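Local coordinates for glycine betaine/carnitine/choline ABC transporter (PDB 3O66), which probably binds glycine betaine, carnitine or choline as the extracellular substrate-binding component of an ABC importer, at residues Y196-A204 / T250-Y258; V11-Q22 / T43-Q54. All blocks are in the same frame, centred on the assembly; numbering follows the deposited sequence.

Contact 1: Y196-A204 / T250-Y258. With ACT (acetate ion), chain D.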
loop_
_atom_site.group_PDB
_atom_site.type_symbol
_atom_site.label_atom_id
_atom_site.label_comp_id
_atom_site.label_asym_id
_atom_site.label_seq_id
_atom_site.Cartn_x
_atom_site.Cartn_y
_atom_site.Cartn_z
ATOM N N TYR A 196 -1.651 -0.527 9.583
ATOM C CA TYR A 196 -1.182 -0.496 8.204
ATOM C C TYR A 196 -0.210 0.668 8.030
ATOM O O TYR A 196 -0.459 1.777 8.537
ATOM C CB TYR A 196 -2.363 -0.292 7.265
ATOM C CG TYR A 196 -3.127 -1.545 6.956
ATOM C CD1 TYR A 196 -2.549 -2.561 6.169
ATOM C CD2 TYR A 196 -4.427 -1.726 7.421
ATOM C CE1 TYR A 196 -3.258 -3.726 5.860
ATOM C CE2 TYR A 196 -5.145 -2.878 7.109
ATOM C CZ TYR A 196 -4.557 -3.872 6.347
ATOM O OH TYR A 196 -5.276 -5.004 6.051
ATOM N N SER A 197 0.866 0.431 7.298
ATOM C CA SER A 197 1.997 1.379 7.245
ATOM C C SER A 197 1.740 2.665 6.460
ATOM O O SER A 197 2.590 3.559 6.480
ATOM C CB SER A 197 3.219 0.667 6.671
ATOM O OG SER A 197 2.923 0.270 5.337
ATOM N N THR A 198 0.602 2.783 5.762
ATOM C CA THR A 198 0.327 4.034 5.044
ATOM C C THR A 198 -0.880 4.805 5.580
ATOM O O THR A 198 -1.323 5.792 4.961
ATOM C CB THR A 198 0.106 3.837 3.523
ATOM O OG1 THR A 198 -0.992 2.938 3.319
ATOM C CG2 THR A 198 1.356 3.353 2.820
ATOM N N ASP A 199 -1.433 4.357 6.713
ATOM C CA ASP A 199 -2.634 5.012 7.238
ATOM C C ASP A 199 -2.375 6.500 7.482
ATOM O O ASP A 199 -1.354 6.876 8.069
ATOM C CB ASP A 199 -3.174 4.305 8.510
ATOM C CG ASP A 199 -4.552 4.778 8.863
ATOM O OD1 ASP A 199 -5.534 4.108 8.460
ATOM O OD2 ASP A 199 -4.666 5.865 9.496
ATOM N N GLY A 200 -3.273 7.351 7.006
ATOM C CA GLY A 200 -3.138 8.792 7.212
ATOM C C GLY A 200 -2.963 9.234 8.663
ATOM O O GLY A 200 -2.426 10.306 8.951
ATOM N N ARG A 201 -3.450 8.440 9.596
ATOM C CA ARG A 201 -3.331 8.840 10.993
ATOM C C ARG A 201 -1.890 8.764 11.468
ATOM O O ARG A 201 -1.520 9.386 12.477
ATOM C CB ARG A 201 -4.321 8.076 11.888
ATOM C CG ARG A 201 -5.761 8.583 11.677
ATOM C CD ARG A 201 -6.796 7.586 12.157
ATOM N NE ARG A 201 -6.839 6.391 11.297
ATOM C CZ ARG A 201 -7.931 5.646 11.151
ATOM N NH1 ARG A 201 -7.924 4.577 10.367
ATOM N NH2 ARG A 201 -9.041 5.979 11.810
ATOM N N ILE A 202 -1.062 8.027 10.733
ATOM C CA ILE A 202 0.368 8.023 11.049
ATOM C C ILE A 202 0.913 9.444 10.847
ATOM O O ILE A 202 1.720 9.923 11.643
ATOM C CB ILE A 202 1.144 7.015 10.174
ATOM C CG1 ILE A 202 0.740 5.568 10.539
ATOM C CG2 ILE A 202 2.626 7.219 10.354
ATOM C CD1 ILE A 202 1.146 4.528 9.495
ATOM N N ALA A 203 0.444 10.115 9.793
ATOM C CA ALA A 203 0.785 11.530 9.554
ATOM C C ALA A 203 0.017 12.442 10.523
ATOM O O ALA A 203 0.566 13.413 11.056
ATOM C CB ALA A 203 0.509 11.941 8.054
ATOM N N ALA A 204 -1.248 12.149 10.777
ATOM C CA ALA A 204 -2.018 13.064 11.615
ATOM C C ALA A 204 -1.502 13.105 13.054
ATOM O O ALA A 204 -1.529 14.175 13.692
ATOM C CB ALA A 204 -3.498 12.712 11.589
ATOM N N THR A 250 6.660 6.141 1.377
ATOM C CA THR A 250 5.671 5.767 2.399
ATOM C C THR A 250 5.146 6.963 3.219
ATOM O O THR A 250 3.924 7.090 3.425
ATOM C CB THR A 250 6.208 4.634 3.270
ATOM O OG1 THR A 250 6.510 3.542 2.388
ATOM C CG2 THR A 250 5.170 4.160 4.307
ATOM N N SER A 251 6.055 7.841 3.627
ATOM C CA SER A 251 5.712 9.085 4.359
ATOM C C SER A 251 4.755 9.967 3.536
ATOM O O SER A 251 3.825 10.563 4.051
ATOM C CB SER A 251 6.994 9.897 4.634
ATOM O OG SER A 251 7.871 9.197 5.510
ATOM N N GLU A 252 4.985 10.031 2.231
ATOM C CA GLU A 252 4.135 10.839 1.354
ATOM C C GLU A 252 2.744 10.222 1.194
ATOM O O GLU A 252 1.750 10.941 1.183
ATOM C CB GLU A 252 4.795 11.031 -0.015
ATOM C CG GLU A 252 4.096 12.035 -0.901
ATOM C CD GLU A 252 4.120 13.447 -0.331
ATOM O OE1 GLU A 252 4.946 13.742 0.570
ATOM O OE2 GLU A 252 3.320 14.275 -0.825
HETATM N N MSE A 253 2.672 8.897 1.085
HETATM C CA MSE A 253 1.367 8.208 0.991
HETATM C C MSE A 253 0.578 8.419 2.272
HETATM O O MSE A 253 -0.640 8.562 2.205
HETATM C CB MSE A 253 1.542 6.700 0.751
HETATM C CG MSE A 253 0.237 5.954 0.304
HETATM SE SE MSE A 253 -0.435 6.634 -1.430
HETATM C CE MSE A 253 -1.975 7.671 -0.806
ATOM N N GLN A 254 1.259 8.389 3.425
ATOM C CA GLN A 254 0.604 8.694 4.698
ATOM C C GLN A 254 -0.009 10.089 4.647
ATOM O O GLN A 254 -1.197 10.261 4.980
ATOM C CB GLN A 254 1.574 8.593 5.874
ATOM C CG GLN A 254 2.053 7.153 6.197
ATOM C CD GLN A 254 3.359 7.173 6.952
ATOM O OE1 GLN A 254 3.872 8.252 7.280
ATOM N NE2 GLN A 254 3.908 5.993 7.248
ATOM N N ARG A 255 0.779 11.068 4.178
ATOM C CA ARG A 255 0.297 12.442 4.049
ATOM C C ARG A 255 -0.875 12.579 3.090
ATOM O O ARG A 255 -1.826 13.322 3.368
ATOM C CB ARG A 255 1.415 13.440 3.634
ATOM C CG ARG A 255 2.355 13.842 4.791
ATOM C CD ARG A 255 3.403 14.901 4.334
ATOM N NE ARG A 255 4.409 14.297 3.459
ATOM C CZ ARG A 255 5.492 13.643 3.885
ATOM N NH1 ARG A 255 6.330 13.130 3.001
ATOM N NH2 ARG A 255 5.731 13.483 5.188
ATOM N N LEU A 256 -0.802 11.901 1.951
ATOM C CA LEU A 256 -1.876 11.970 0.967
ATOM C C LEU A 256 -3.125 11.331 1.539
ATOM O O LEU A 256 -4.220 11.878 1.418
ATOM C CB LEU A 256 -1.460 11.265 -0.344
ATOM C CG LEU A 256 -0.359 11.998 -1.115
ATOM C CD1 LEU A 256 0.136 11.090 -2.252
ATOM C CD2 LEU A 256 -0.824 13.394 -1.628
ATOM N N ASN A 257 -2.970 10.175 2.180
ATOM C CA ASN A 257 -4.144 9.537 2.808
ATOM C C ASN A 257 -4.790 10.455 3.848
ATOM O O ASN A 257 -6.019 10.488 3.986
ATOM C CB ASN A 257 -3.787 8.208 3.441
ATOM C CG ASN A 257 -3.762 7.084 2.434
ATOM O OD1 ASN A 257 -4.553 7.073 1.461
ATOM N ND2 ASN A 257 -2.846 6.140 2.625
ATOM N N TYR A 258 -3.960 11.200 4.573
ATOM C CA TYR A 258 -4.461 12.109 5.607
ATOM C C TYR A 258 -5.337 13.193 4.970
ATOM O O TYR A 258 -6.380 13.594 5.534
ATOM C CB TYR A 258 -3.285 12.726 6.375
ATOM C CG TYR A 258 -3.625 13.779 7.419
ATOM C CD1 TYR A 258 -4.694 13.618 8.292
ATOM C CD2 TYR A 258 -2.811 14.906 7.569
ATOM C CE1 TYR A 258 -4.992 14.587 9.270
ATOM C CE2 TYR A 258 -3.083 15.869 8.534
ATOM C CZ TYR A 258 -4.172 15.703 9.380
ATOM O OH TYR A 258 -4.422 16.667 10.321
HETATM C C ACT D . -3.880 2.384 4.886
HETATM O O ACT D . -2.736 1.840 4.832
HETATM O OXT ACT D . -4.126 3.330 4.075
HETATM C CH3 ACT D . -4.915 1.914 5.871
#
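Two side-chain amides of helix 250-258 hold the turn that runs into helix 200-204. Gln254 NE2 donates to Ser197 O over 2.9 Å in a nearly straight bond (178° at the hydrogen). The acceptor lies in the Gln254 amide plane. Gln254 CG sits beside the backbone N (chi1 -69°), and the chain is extended from there, which carries the amide across to the turn. Asn257 ND2 donates to Thr198 O over 2.8 Å, from above that carbonyl's plane.

CH...O contacts bring the backbones together. Gly200 CA lies 3.3 Å from Gln254 O. Gln254 CA points its hydrogen at Thr198 O. With no side chain on Gly200, the helix axes approach to 7.1 Å at a 91° angle.

Van der Waals contacts flank these bonds. Ala204 CB rests over one face of the Tyr258 ring, 3.8 Å from its centroid, a CH-pi contact. The Ile202 CG2 methyl meets the Gln254 amide, 3.5 Å from CD. Thr198 CG2 lies 3.8 Å from CG of Met253, a selenomethionine.

Asp199 accepts from Arg201 N as N-cap and forms a side-on salt bridge with the Arg201 guanidinium. An acetate O, probably from the crystallisation liquor, and Glu20 OE1 both lie close to Thr198 OG1, whose single proton can serve one at a time.

The contact joins the two lobes of a binding-protein-like fold. The turn leaves strand 192-196, in the sheet with strands 144-148 and 116-120. Helix 250-261 packs on helix 19-35, beside the other sheet, through Met253 and Asn257, and on helix 267-277 through Leu256.

Contact 2: V11-Q22 / T43-Q54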
loop_
_atom_site.group_PDB
_atom_site.type_symbol
_atom_site.label_atom_id
_atom_site.label_comp_id
_atom_site.label_asym_id
_atom_site.label_seq_id
_atom_site.Cartn_x
_atom_site.Cartn_y
_atom_site.Cartn_z
ATOM N N VAL A 11 -9.762 3.451 -21.677
ATOM C CA VAL A 11 -8.965 3.094 -20.510
ATOM C C VAL A 11 -9.884 3.085 -19.279
ATOM O O VAL A 11 -10.610 4.046 -18.994
ATOM C CB VAL A 11 -7.779 4.077 -20.295
ATOM C CG1 VAL A 11 -7.049 3.759 -19.016
ATOM C CG2 VAL A 11 -6.800 4.007 -21.457
ATOM N N LYS A 12 -9.854 1.978 -18.563
ATOM C CA LYS A 12 -10.598 1.867 -17.337
ATOM C C LYS A 12 -9.662 1.351 -16.240
ATOM O O LYS A 12 -8.952 0.356 -16.430
ATOM C CB LYS A 12 -11.790 0.935 -17.531
ATOM C CG LYS A 12 -12.872 1.492 -18.467
ATOM C CD LYS A 12 -13.798 0.362 -18.908
ATOM C CE LYS A 12 -14.882 0.845 -19.858
ATOM N NZ LYS A 12 -16.034 1.378 -19.069
ATOM N N ILE A 13 -9.679 2.052 -15.112
ATOM C CA ILE A 13 -8.758 1.848 -14.014
ATOM C C ILE A 13 -9.526 1.310 -12.803
ATOM O O ILE A 13 -10.438 1.986 -12.254
ATOM C CB ILE A 13 -8.074 3.187 -13.598
ATOM C CG1 ILE A 13 -7.440 3.874 -14.820
ATOM C CG2 ILE A 13 -7.097 2.952 -12.426
ATOM C CD1 ILE A 13 -6.931 5.315 -14.584
ATOM N N THR A 14 -9.136 0.132 -12.336
ATOM C CA THR A 14 -9.809 -0.415 -11.177
ATOM C C THR A 14 -9.348 0.308 -9.912
ATOM O O THR A 14 -8.136 0.643 -9.759
ATOM C CB THR A 14 -9.524 -1.896 -10.969
ATOM O OG1 THR A 14 -8.139 -2.047 -10.617
ATOM C CG2 THR A 14 -9.846 -2.688 -12.196
ATOM N N ALA A 15 -10.305 0.549 -9.020
ATOM C CA ALA A 15 -9.989 1.136 -7.727
ATOM C C ALA A 15 -10.748 0.433 -6.624
ATOM O O ALA A 15 -11.929 0.035 -6.816
ATOM C CB ALA A 15 -10.305 2.599 -7.733
ATOM N N LEU A 16 -10.076 0.273 -5.477
ATOM C CA LEU A 16 -10.669 -0.290 -4.276
ATOM C C LEU A 16 -11.483 0.830 -3.630
ATOM O O LEU A 16 -11.385 1.988 -4.047
ATOM C CB LEU A 16 -9.567 -0.777 -3.285
ATOM C CG LEU A 16 -8.579 -1.841 -3.788
ATOM C CD1 LEU A 16 -7.477 -2.063 -2.757
ATOM C CD2 LEU A 16 -9.297 -3.170 -4.136
ATOM N N SER A 17 -12.271 0.504 -2.611
ATOM C CA SER A 17 -12.955 1.542 -1.817
ATOM C C SER A 17 -12.059 2.348 -0.860
ATOM O O SER A 17 -12.549 3.262 -0.167
ATOM C CB SER A 17 -14.193 0.967 -1.073
ATOM O OG SER A 17 -13.851 -0.237 -0.395
ATOM N N THR A 18 -10.761 2.073 -0.853
ATOM C CA THR A 18 -9.823 2.732 0.067
ATOM C C THR A 18 -9.427 4.072 -0.536
ATOM O O THR A 18 -9.398 4.208 -1.763
ATOM C CB THR A 18 -8.545 1.905 0.265
ATOM O OG1 THR A 18 -7.830 1.797 -0.986
ATOM C CG2 THR A 18 -8.877 0.505 0.793
ATOM N N SER A 19 -9.180 5.068 0.309
ATOM C CA SER A 19 -8.737 6.377 -0.191
ATOM C C SER A 19 -7.433 6.251 -0.959
ATOM O O SER A 19 -7.246 6.892 -1.977
ATOM C CB SER A 19 -8.565 7.386 0.947
ATOM O OG SER A 19 -9.818 7.581 1.557
ATOM N N GLU A 20 -6.554 5.386 -0.477
ATOM C CA GLU A 20 -5.285 5.168 -1.106
ATOM C C GLU A 20 -5.418 4.767 -2.583
ATOM O O GLU A 20 -4.791 5.373 -3.476
ATOM C CB GLU A 20 -4.553 4.071 -0.355
ATOM C CG GLU A 20 -3.166 3.832 -0.901
ATOM C CD GLU A 20 -2.309 3.054 0.079
ATOM O OE1 GLU A 20 -2.044 3.593 1.176
ATOM O OE2 GLU A 20 -1.919 1.923 -0.255
ATOM N N SER A 21 -6.213 3.731 -2.833
ATOM C CA SER A 21 -6.475 3.291 -4.200
ATOM C C SER A 21 -7.152 4.391 -5.024
ATOM O O SER A 21 -6.813 4.599 -6.212
ATOM C CB SER A 21 -7.309 2.019 -4.200
ATOM O OG SER A 21 -7.696 1.699 -5.517
ATOM N N GLN A 22 -8.090 5.107 -4.405
ATOM C CA GLN A 22 -8.805 6.151 -5.142
ATOM C C GLN A 22 -7.887 7.328 -5.508
ATOM O O GLN A 22 -7.949 7.829 -6.634
ATOM C CB GLN A 22 -10.066 6.591 -4.416
ATOM C CG GLN A 22 -11.046 5.410 -4.246
ATOM C CD GLN A 22 -12.196 5.732 -3.348
ATOM O OE1 GLN A 22 -12.070 6.516 -2.398
ATOM N NE2 GLN A 22 -13.347 5.123 -3.630
ATOM N N THR A 43 -11.672 6.252 -17.219
ATOM C CA THR A 43 -12.672 6.242 -16.154
ATOM C C THR A 43 -12.311 5.174 -15.135
ATOM O O THR A 43 -11.508 4.302 -15.420
ATOM C CB THR A 43 -14.108 6.030 -16.694
ATOM O OG1 THR A 43 -14.200 4.733 -17.283
ATOM C CG2 THR A 43 -14.434 7.100 -17.748
ATOM N N LEU A 44 -12.906 5.245 -13.951
ATOM C CA LEU A 44 -12.579 4.305 -12.907
ATOM C C LEU A 44 -13.652 3.240 -12.792
ATOM O O LEU A 44 -14.831 3.516 -13.011
ATOM C CB LEU A 44 -12.422 5.006 -11.550
ATOM C CG LEU A 44 -11.082 5.600 -11.119
ATOM C CD1 LEU A 44 -10.420 6.499 -12.176
ATOM C CD2 LEU A 44 -11.267 6.345 -9.790
ATOM N N VAL A 45 -13.208 2.029 -12.478
ATOM C CA VAL A 45 -14.094 0.954 -12.025
ATOM C C VAL A 45 -13.866 0.919 -10.521
ATOM O O VAL A 45 -12.938 0.275 -10.015
ATOM C CB VAL A 45 -13.780 -0.387 -12.711
ATOM C CG1 VAL A 45 -14.693 -1.491 -12.182
ATOM C CG2 VAL A 45 -13.952 -0.259 -14.250
ATOM N N ASN A 46 -14.712 1.664 -9.826
ATOM C CA ASN A 46 -14.453 2.095 -8.464
ATOM C C ASN A 46 -15.136 1.193 -7.444
ATOM O O ASN A 46 -15.969 0.354 -7.805
ATOM C CB ASN A 46 -14.935 3.550 -8.295
ATOM C CG ASN A 46 -14.024 4.368 -7.388
ATOM O OD1 ASN A 46 -13.271 3.810 -6.567
ATOM N ND2 ASN A 46 -14.120 5.700 -7.495
ATOM N N ASN A 47 -14.739 1.369 -6.181
ATOM C CA ASN A 47 -15.300 0.675 -5.015
ATOM C C ASN A 47 -15.233 -0.845 -5.034
ATOM O O ASN A 47 -16.150 -1.521 -4.548
ATOM C CB ASN A 47 -16.736 1.140 -4.751
ATOM C CG ASN A 47 -16.822 2.634 -4.516
ATOM O OD1 ASN A 47 -17.602 3.321 -5.168
ATOM N ND2 ASN A 47 -16.008 3.149 -3.590
ATOM N N LEU A 48 -14.156 -1.394 -5.585
ATOM C CA LEU A 48 -14.025 -2.848 -5.653
ATOM C C LEU A 48 -13.572 -3.374 -4.301
ATOM O O LEU A 48 -12.851 -2.670 -3.567
ATOM C CB LEU A 48 -13.048 -3.264 -6.751
ATOM C CG LEU A 48 -13.365 -2.768 -8.172
ATOM C CD1 LEU A 48 -12.433 -3.408 -9.183
ATOM C CD2 LEU A 48 -14.837 -3.080 -8.504
ATOM N N GLY A 49 -13.985 -4.606 -3.978
ATOM C CA GLY A 49 -13.855 -5.135 -2.614
ATOM C C GLY A 49 -12.476 -5.649 -2.227
ATOM O O GLY A 49 -12.145 -5.684 -1.049
ATOM N N SER A 50 -11.674 -6.048 -3.212
ATOM C CA SER A 50 -10.346 -6.652 -2.984
ATOM C C SER A 50 -9.517 -6.632 -4.256
ATOM O O SER A 50 -10.045 -6.321 -5.345
ATOM C CB SER A 50 -10.477 -8.110 -2.527
ATOM O OG SER A 50 -10.912 -8.926 -3.602
ATOM N N SER A 51 -8.234 -6.993 -4.135
ATOM C CA SER A 51 -7.405 -7.134 -5.313
ATOM C C SER A 51 -7.740 -8.389 -6.148
ATOM O O SER A 51 -7.402 -8.447 -7.334
ATOM C CB SER A 51 -5.916 -7.027 -4.971
ATOM O OG SER A 51 -5.594 -5.682 -4.599
ATOM N N THR A 52 -8.410 -9.382 -5.554
ATOM C CA THR A 52 -8.998 -10.438 -6.375
ATOM C C THR A 52 -10.018 -9.840 -7.365
ATOM O O THR A 52 -10.046 -10.204 -8.557
ATOM C CB THR A 52 -9.610 -11.569 -5.527
ATOM O OG1 THR A 52 -8.575 -12.148 -4.729
ATOM C CG2 THR A 52 -10.223 -12.659 -6.406
ATOM N N ILE A 53 -10.840 -8.916 -6.885
ATOM C CA ILE A 53 -11.836 -8.282 -7.757
ATOM C C ILE A 53 -11.116 -7.420 -8.814
ATOM O O ILE A 53 -11.511 -7.411 -9.985
ATOM C CB ILE A 53 -12.917 -7.450 -6.954
ATOM C CG1 ILE A 53 -13.499 -8.254 -5.765
ATOM C CG2 ILE A 53 -14.024 -6.895 -7.863
ATOM C CD1 ILE A 53 -14.192 -9.538 -6.077
ATOM N N GLN A 54 -10.050 -6.721 -8.412
ATOM C CA GLN A 54 -9.282 -5.922 -9.370
ATOM C C GLN A 54 -8.721 -6.822 -10.443
ATOM O O GLN A 54 -8.808 -6.484 -11.612
ATOM C CB GLN A 54 -8.118 -5.180 -8.704
ATOM C CG GLN A 54 -8.537 -4.143 -7.674
ATOM C CD GLN A 54 -7.437 -3.117 -7.487
ATOM O OE1 GLN A 54 -7.390 -2.107 -8.192
ATOM N NE2 GLN A 54 -6.547 -3.377 -6.536
HETATM O O HOH W 1 -13.141 4.554 -20.282
HETATM O O HOH W 2 -12.089 -2.289 -0.968
HETATM O O HOH W 3 -6.484 0.408 -7.557
#
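The amides of Gln22 and Asn46 meet with their planes 77° apart. Gln22 NE2 comes from above the plane of the Asn46 side-chain carbonyl and donates to OD1 over 3.2 Å. Asn47 N reaches the same oxygen from the same face. The Gln54 amide meets the Leu16 side chain, with Leu16 CG 3.7 Å from Gln54 NE2. Ser51 OG lies in its plane and accepts from NE2.

This is a beta-alpha-beta unit of a periplasmic binding protein-like fold. Strands 12-16 and 43-48 run parallel, joined through helix 19-35. Backbone bonds link Val11, Ile13 and Ala15 with Thr43 and Val45 of the other strand. A beta bulge between Thr14 and Leu16 then shifts the register by one. Beyond it Leu48 N donates to Ala15 O over 2.9 Å.

Thr14 OG1 gives a short 2.5 Å hydrogen bond to Gln54 OE1. OG1 stands between the backbone N and the carbonyl carbon (chi1 67°), turned to the start of helix 51-60. Thr14 OG1 is also bonded to Ser66 OG, and Gln54 NE2 to Val68 O. Thr14 CB meets Leu48 CD1 at 3.7 Å. Thr18 and Ser50 N-cap the two helices. A water lies 2.7 Å from Gln54 OE1 and probably donates to it; it also bonds Ser21 OG.

Overall arrangement
The two contacts have centres about 19 Å apart and are both partly buried. Contact 2 joins an outermost strand to its neighbour within one sheet, so backbone bonds dominate. Contact 1 joins a turn at the end of the other sheet's strand 192-196 to helix 250-261. Its hydrogen bonds run from side-chain amides to turn carbonyls. The start of helix 19-35 belongs to contact 2 and also packs on helix 250-261, so it links the two. Glu20 makes the polar connection: its OE1 lies 2.5 Å from Thr198 OG1 and 3.0 Å from Asn257 ND2, both probable hydrogen bonds. Asn47 and Thr43 are exposed at the surface, while Thr198 and Asn257 are buried in contact 1.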